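Beta-ketothiolase BktB (Ralstonia eutropha, PDB 4NZS) catalyses the condensation of two acetyl-CoA molecules to acetoacetyl-CoA, and of acetyl-CoA with propionyl-CoA to beta-ketovaleryl-CoA, for polyhydroxyalkanoate production. Local coordinates at residues Glu42-Ala47 against Gly80-Asn85; Asn61-Glu66 against Asp148-Ala153. All blocks are in the same frame, centred on the assembly; numbering follows the deposited sequence.

How the contacts relate
Both contacts lie within the N-terminal thiolase domain. From the N terminus, the chain first passes 42-47, on helix 32-47, then strand 57-60 and the loop 61-66; helices 67-70 and 72-79 bring it to 80-85, where contact 1 closes a loop of 32 intervening residues. Contact 2 closes much later, when 148-153 returns to 61-66 across 81 intervening residues. The two closures therefore cross rather than nest. Contact 1 joins a helix to the loop leading into strand 88-92, an outermost strand, within this chain, of the large mixed sheet; contact 2 joins the loop after the adjacent strand 57-60 to the short helix 149-153. Their centres are about 27 Å apart, and both reach the second subunit.

Contact 1. Residues Glu42-Ala47 against Gly80-Asn85; sequences EALARA and GGVTIN
Leu44, on helix 32-47, reaches across to the loop 80-85 with a single methyl branch. Its CD2 lies 3.7 Å from Gly80 O, a van der Waals approach of a methyl to a backbone carbonyl, and 4.4 Å from Val82 CG2, a looser apolar contact. The leucine's CB points toward the loop; CG sits roughly opposite the carbonyl carbon (chi1 -87°), and chi2 of -4° nearly eclipses CD1 with CA, which turns CD2 to the loop. Val82 answers with CG2, the methyl that reaches back to the helix, whereas CG1 stands anti to the backbone N (chi1 173°) and extends away from Leu44. No hydrogen bond spans the two segments, and only 74 Å² is buried between them, so this is light packing of buried residues. Leu44 also packs on Val49 and on Val264 of strand 257-267, and Val82 on Val54. The contact thus sets the C-terminal part of helix 32-47, which packs on strands 10-22 and 257-267, beside the connection from helix 72-79 to strand 88-92.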
loop_
_atom_site.group_PDB
_atom_site.type_symbol
_atom_site.label_atom_id
_atom_site.label_comp_id
_atom_site.label_asym_id
_atom_site.label_seq_id
_atom_site.Cartn_x
_atom_site.Cartn_y
_atom_site.Cartn_z
ATOM N N GLU A 42 12.880 -17.245 -29.343
ATOM C CA GLU A 42 12.341 -18.250 -30.243
ATOM C C GLU A 42 12.182 -17.822 -31.707
ATOM O O GLU A 42 12.395 -18.611 -32.640
ATOM C CB GLU A 42 11.010 -18.768 -29.745
ATOM C CG GLU A 42 10.817 -20.216 -30.104
ATOM C CD GLU A 42 11.939 -21.049 -29.519
ATOM O OE1 GLU A 42 13.017 -21.089 -30.154
ATOM O OE2 GLU A 42 11.753 -21.615 -28.415
ATOM N N ALA A 43 11.794 -16.584 -31.927
ATOM C CA ALA A 43 11.525 -16.156 -33.267
ATOM C C ALA A 43 12.826 -16.012 -34.027
ATOM O O ALA A 43 12.844 -16.066 -35.232
ATOM C CB ALA A 43 10.748 -14.842 -33.249
ATOM N N LEU A 44 13.923 -15.790 -33.324
ATOM C CA LEU A 44 15.235 -15.801 -33.976
ATOM C C LEU A 44 15.597 -17.189 -34.515
ATOM O O LEU A 44 15.962 -17.359 -35.674
ATOM C CB LEU A 44 16.311 -15.329 -32.992
ATOM C CG LEU A 44 16.553 -13.811 -32.920
ATOM C CD1 LEU A 44 15.750 -12.971 -33.922
ATOM C CD2 LEU A 44 16.345 -13.318 -31.493
ATOM N N ALA A 45 15.476 -18.172 -33.634
ATOM C CA ALA A 45 15.730 -19.558 -33.946
ATOM C C ALA A 45 15.037 -20.007 -35.218
ATOM O O ALA A 45 15.636 -20.678 -36.040
ATOM C CB ALA A 45 15.285 -20.419 -32.776
ATOM N N ARG A 46 13.751 -19.719 -35.337
ATOM C CA ARG A 46 12.998 -20.049 -36.541
ATOM C C ARG A 46 13.473 -19.262 -37.731
ATOM O O ARG A 46 13.552 -19.760 -38.836
ATOM C CB ARG A 46 11.511 -19.840 -36.334
ATOM C CG ARG A 46 11.017 -20.372 -35.012
ATOM C CD ARG A 46 10.025 -21.503 -35.176
ATOM N NE ARG A 46 9.483 -21.879 -33.880
ATOM C CZ ARG A 46 9.131 -23.107 -33.535
ATOM N NH1 ARG A 46 9.246 -24.101 -34.399
ATOM N NH2 ARG A 46 8.655 -23.336 -32.323
ATOM N N ALA A 47 13.780 -18.006 -37.495
ATOM C CA ALA A 47 14.292 -17.155 -38.534
ATOM C C ALA A 47 15.710 -17.565 -38.862
ATOM O O ALA A 47 16.295 -17.076 -39.810
ATOM C CB ALA A 47 14.239 -15.708 -38.104
ATOM N N GLY A 80 16.568 -11.779 -24.761
ATOM C CA GLY A 80 16.335 -12.842 -25.721
ATOM C C GLY A 80 17.408 -12.900 -26.788
ATOM O O GLY A 80 17.144 -13.382 -27.889
ATOM N N GLY A 81 18.594 -12.380 -26.468
ATOM C CA GLY A 81 19.782 -12.533 -27.296
ATOM C C GLY A 81 20.219 -11.400 -28.226
ATOM O O GLY A 81 21.324 -11.459 -28.782
ATOM N N VAL A 82 19.369 -10.386 -28.422
ATOM C CA VAL A 82 19.651 -9.290 -29.355
ATOM C C VAL A 82 20.759 -8.396 -28.864
ATOM O O VAL A 82 20.918 -8.184 -27.675
ATOM C CB VAL A 82 18.432 -8.402 -29.516
ATOM C CG1 VAL A 82 18.762 -7.155 -30.344
ATOM C CG2 VAL A 82 17.276 -9.195 -30.120
ATOM N N THR A 83 21.539 -7.834 -29.768
ATOM C CA THR A 83 22.604 -6.980 -29.307
ATOM C C THR A 83 22.100 -5.753 -28.614
ATOM O O THR A 83 21.119 -5.102 -28.988
ATOM C CB THR A 83 23.558 -6.501 -30.388
ATOM O OG1 THR A 83 22.804 -6.210 -31.577
ATOM C CG2 THR A 83 24.616 -7.550 -30.616
ATOM N N ILE A 84 22.845 -5.505 -27.562
ATOM C CA ILE A 84 22.886 -4.322 -26.796
ATOM C C ILE A 84 23.160 -3.155 -27.744
ATOM O O ILE A 84 22.874 -1.996 -27.419
ATOM C CB ILE A 84 24.031 -4.578 -25.758
ATOM C CG1 ILE A 84 23.648 -4.155 -24.340
ATOM C CG2 ILE A 84 25.374 -3.993 -26.216
ATOM C CD1 ILE A 84 24.089 -5.161 -23.292
ATOM N N ASN A 85 23.753 -3.447 -28.902
ATOM C CA ASN A 85 23.985 -2.429 -29.946
ATOM C C ASN A 85 22.702 -2.035 -30.697
ATOM O O ASN A 85 22.735 -1.165 -31.561
ATOM C CB ASN A 85 25.057 -2.882 -30.964
ATOM C CG ASN A 85 26.419 -3.284 -30.323
ATOM O OD1 ASN A 85 26.708 -3.030 -29.149
ATOM N ND2 ASN A 85 27.255 -3.929 -31.125
#

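Contact 2. Residues Asn61-Glu66 against Asp148-Ala153; sequences NVIQTE and DMMLGA
An N-capped helix beside the thiolase active-site region meets the loop after strand 57-60 here, with Ile63 inserted against helix 149-153. Ile63 CD1 comes 3.9 Å from Met150 CA, resting on the helix backbone as well as on the side chain, whose CG lies 4.2 Å from the same methyl. One carbon back, Ile63 CG1 touches Ala153 CB at 4.0 Å. The CG1 branch lies anti to the carbonyl carbon (chi1 -63°) and continues extended at chi2 (172°), carrying CD1 between Met150 and Ala153, one helical turn apart. Beyond CG, the end of Met150 leads away from the loop. Asp148 caps the helix: its OD1 accepts weak bonds from Met150 N at 3.1 Å and Leu151 N at 3.5 Å, and also pairs with Arg136 of the second subunit. The side chain of Ala153 is about 8 Å from that of Cys95, probably the residue acylated in catalysis, as in related thiolases. Glu123 accepts from Val62 N and Ile63 N, while Met70 of the second subunit packs on both Ile63 and Ala153. The contact thus joins the loop from strand 57-60 to helix 67-70 with the short helix after strand 144-148, next to strand 130-132, where Met149 touches Leu131.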
loop_
_atom_site.group_PDB
_atom_site.type_symbol
_atom_site.label_atom_id
_atom_site.label_comp_id
_atom_site.label_asym_id
_atom_site.label_seq_id
_atom_site.Cartn_x
_atom_site.Cartn_y
_atom_site.Cartn_z
ATOM N N ASN A 61 2.878 -2.771 -25.350
ATOM C CA ASN A 61 2.462 -3.122 -24.020
ATOM C C ASN A 61 1.633 -1.988 -23.525
ATOM O O ASN A 61 1.888 -0.835 -23.930
ATOM C CB ASN A 61 3.691 -3.250 -23.136
ATOM C CG ASN A 61 3.333 -3.328 -21.690
ATOM O OD1 ASN A 61 2.854 -4.356 -21.224
ATOM N ND2 ASN A 61 3.468 -2.241 -20.998
ATOM N N VAL A 62 0.706 -2.254 -22.612
ATOM C CA VAL A 62 -0.028 -1.102 -22.054
ATOM C C VAL A 62 0.129 -0.804 -20.586
ATOM O O VAL A 62 0.256 0.359 -20.152
ATOM C CB VAL A 62 -1.527 -1.199 -22.334
ATOM C CG1 VAL A 62 -2.176 0.123 -21.975
ATOM C CG2 VAL A 62 -1.759 -1.505 -23.798
ATOM N N ILE A 63 0.036 -1.863 -19.820
ATOM C CA ILE A 63 -0.017 -1.785 -18.415
ATOM C C ILE A 63 1.366 -2.159 -17.885
ATOM O O ILE A 63 1.856 -3.244 -18.145
ATOM C CB ILE A 63 -0.990 -2.833 -17.876
ATOM C CG1 ILE A 63 -2.427 -2.593 -18.352
ATOM C CG2 ILE A 63 -0.966 -2.795 -16.364
ATOM C CD1 ILE A 63 -3.387 -3.745 -17.986
ATOM N N GLN A 64 1.946 -1.272 -17.090
ATOM C CA GLN A 64 3.191 -1.504 -16.417
ATOM C C GLN A 64 2.927 -2.311 -15.131
ATOM O O GLN A 64 2.141 -1.946 -14.264
ATOM C CB GLN A 64 3.847 -0.183 -16.150
ATOM C CG GLN A 64 3.930 0.589 -17.425
ATOM C CD GLN A 64 4.743 1.849 -17.330
ATOM O OE1 GLN A 64 5.035 2.468 -18.358
ATOM N NE2 GLN A 64 5.101 2.255 -16.112
ATOM N N THR A 65 3.523 -3.491 -15.138
ATOM C CA THR A 65 3.592 -4.394 -14.058
ATOM C C THR A 65 4.675 -3.997 -13.093
ATOM O O THR A 65 4.580 -4.295 -11.920
ATOM C CB THR A 65 3.946 -5.774 -14.594
ATOM O OG1 THR A 65 2.869 -6.206 -15.430
ATOM C CG2 THR A 65 4.064 -6.756 -13.493
ATOM N N GLU A 66 5.698 -3.302 -13.566
ATOM C CA GLU A 66 6.845 -3.070 -12.738
ATOM C C GLU A 66 7.758 -2.193 -13.494
ATOM O O GLU A 66 7.456 -1.869 -14.608
ATOM C CB GLU A 66 7.506 -4.398 -12.389
ATOM C CG GLU A 66 7.856 -5.251 -13.591
ATOM C CD GLU A 66 9.000 -6.221 -13.302
ATOM O OE1 GLU A 66 9.816 -5.974 -12.405
ATOM O OE2 GLU A 66 9.076 -7.245 -13.941
ATOM N N ASP A 148 -7.128 0.082 -9.255
ATOM C CA ASP A 148 -6.929 -1.043 -10.182
ATOM C C ASP A 148 -6.555 -0.571 -11.584
ATOM O O ASP A 148 -7.340 -0.010 -12.287
ATOM C CB ASP A 148 -8.165 -1.910 -10.220
ATOM C CG ASP A 148 -7.995 -3.144 -11.031
ATOM O OD1 ASP A 148 -6.976 -3.255 -11.756
ATOM O OD2 ASP A 148 -8.857 -4.071 -10.916
ATOM N N MET A 149 -5.342 -0.863 -12.010
ATOM C CA MET A 149 -4.776 -0.235 -13.204
ATOM C C MET A 149 -5.267 -0.912 -14.454
ATOM O O MET A 149 -5.324 -0.332 -15.555
ATOM C CB MET A 149 -3.237 -0.309 -13.110
ATOM C CG MET A 149 -2.530 0.767 -13.905
ATOM S SD MET A 149 -3.067 2.412 -13.395
ATOM C CE MET A 149 -2.259 3.546 -14.495
ATOM N N MET A 150 -5.607 -2.175 -14.280
ATOM C CA MET A 150 -6.154 -2.949 -15.323
ATOM C C MET A 150 -7.513 -2.378 -15.718
ATOM O O MET A 150 -7.733 -2.040 -16.878
ATOM C CB MET A 150 -6.315 -4.366 -14.834
ATOM C CG MET A 150 -6.724 -5.319 -15.935
ATOM S SD MET A 150 -7.250 -6.916 -15.300
ATOM C CE MET A 150 -8.640 -6.500 -14.249
ATOM N N LEU A 151 -8.421 -2.233 -14.767
ATOM C CA LEU A 151 -9.671 -1.498 -15.081
ATOM C C LEU A 151 -9.347 -0.110 -15.635
ATOM O O LEU A 151 -10.045 0.423 -16.483
ATOM C CB LEU A 151 -10.477 -1.301 -13.840
ATOM C CG LEU A 151 -10.913 -2.567 -13.179
ATOM C CD1 LEU A 151 -12.153 -2.221 -12.399
ATOM C CD2 LEU A 151 -11.244 -3.642 -14.212
ATOM N N GLY A 152 -8.266 0.472 -15.158
ATOM C CA GLY A 152 -7.853 1.764 -15.654
ATOM C C GLY A 152 -7.821 1.736 -17.132
ATOM O O GLY A 152 -8.477 2.528 -17.818
ATOM N N ALA A 153 -7.086 0.752 -17.597
ATOM C CA ALA A 153 -6.829 0.483 -18.998
ATOM C C ALA A 153 -8.068 0.145 -19.766
ATOM O O ALA A 153 -8.077 0.327 -20.954
ATOM C CB ALA A 153 -5.854 -0.685 -19.124
#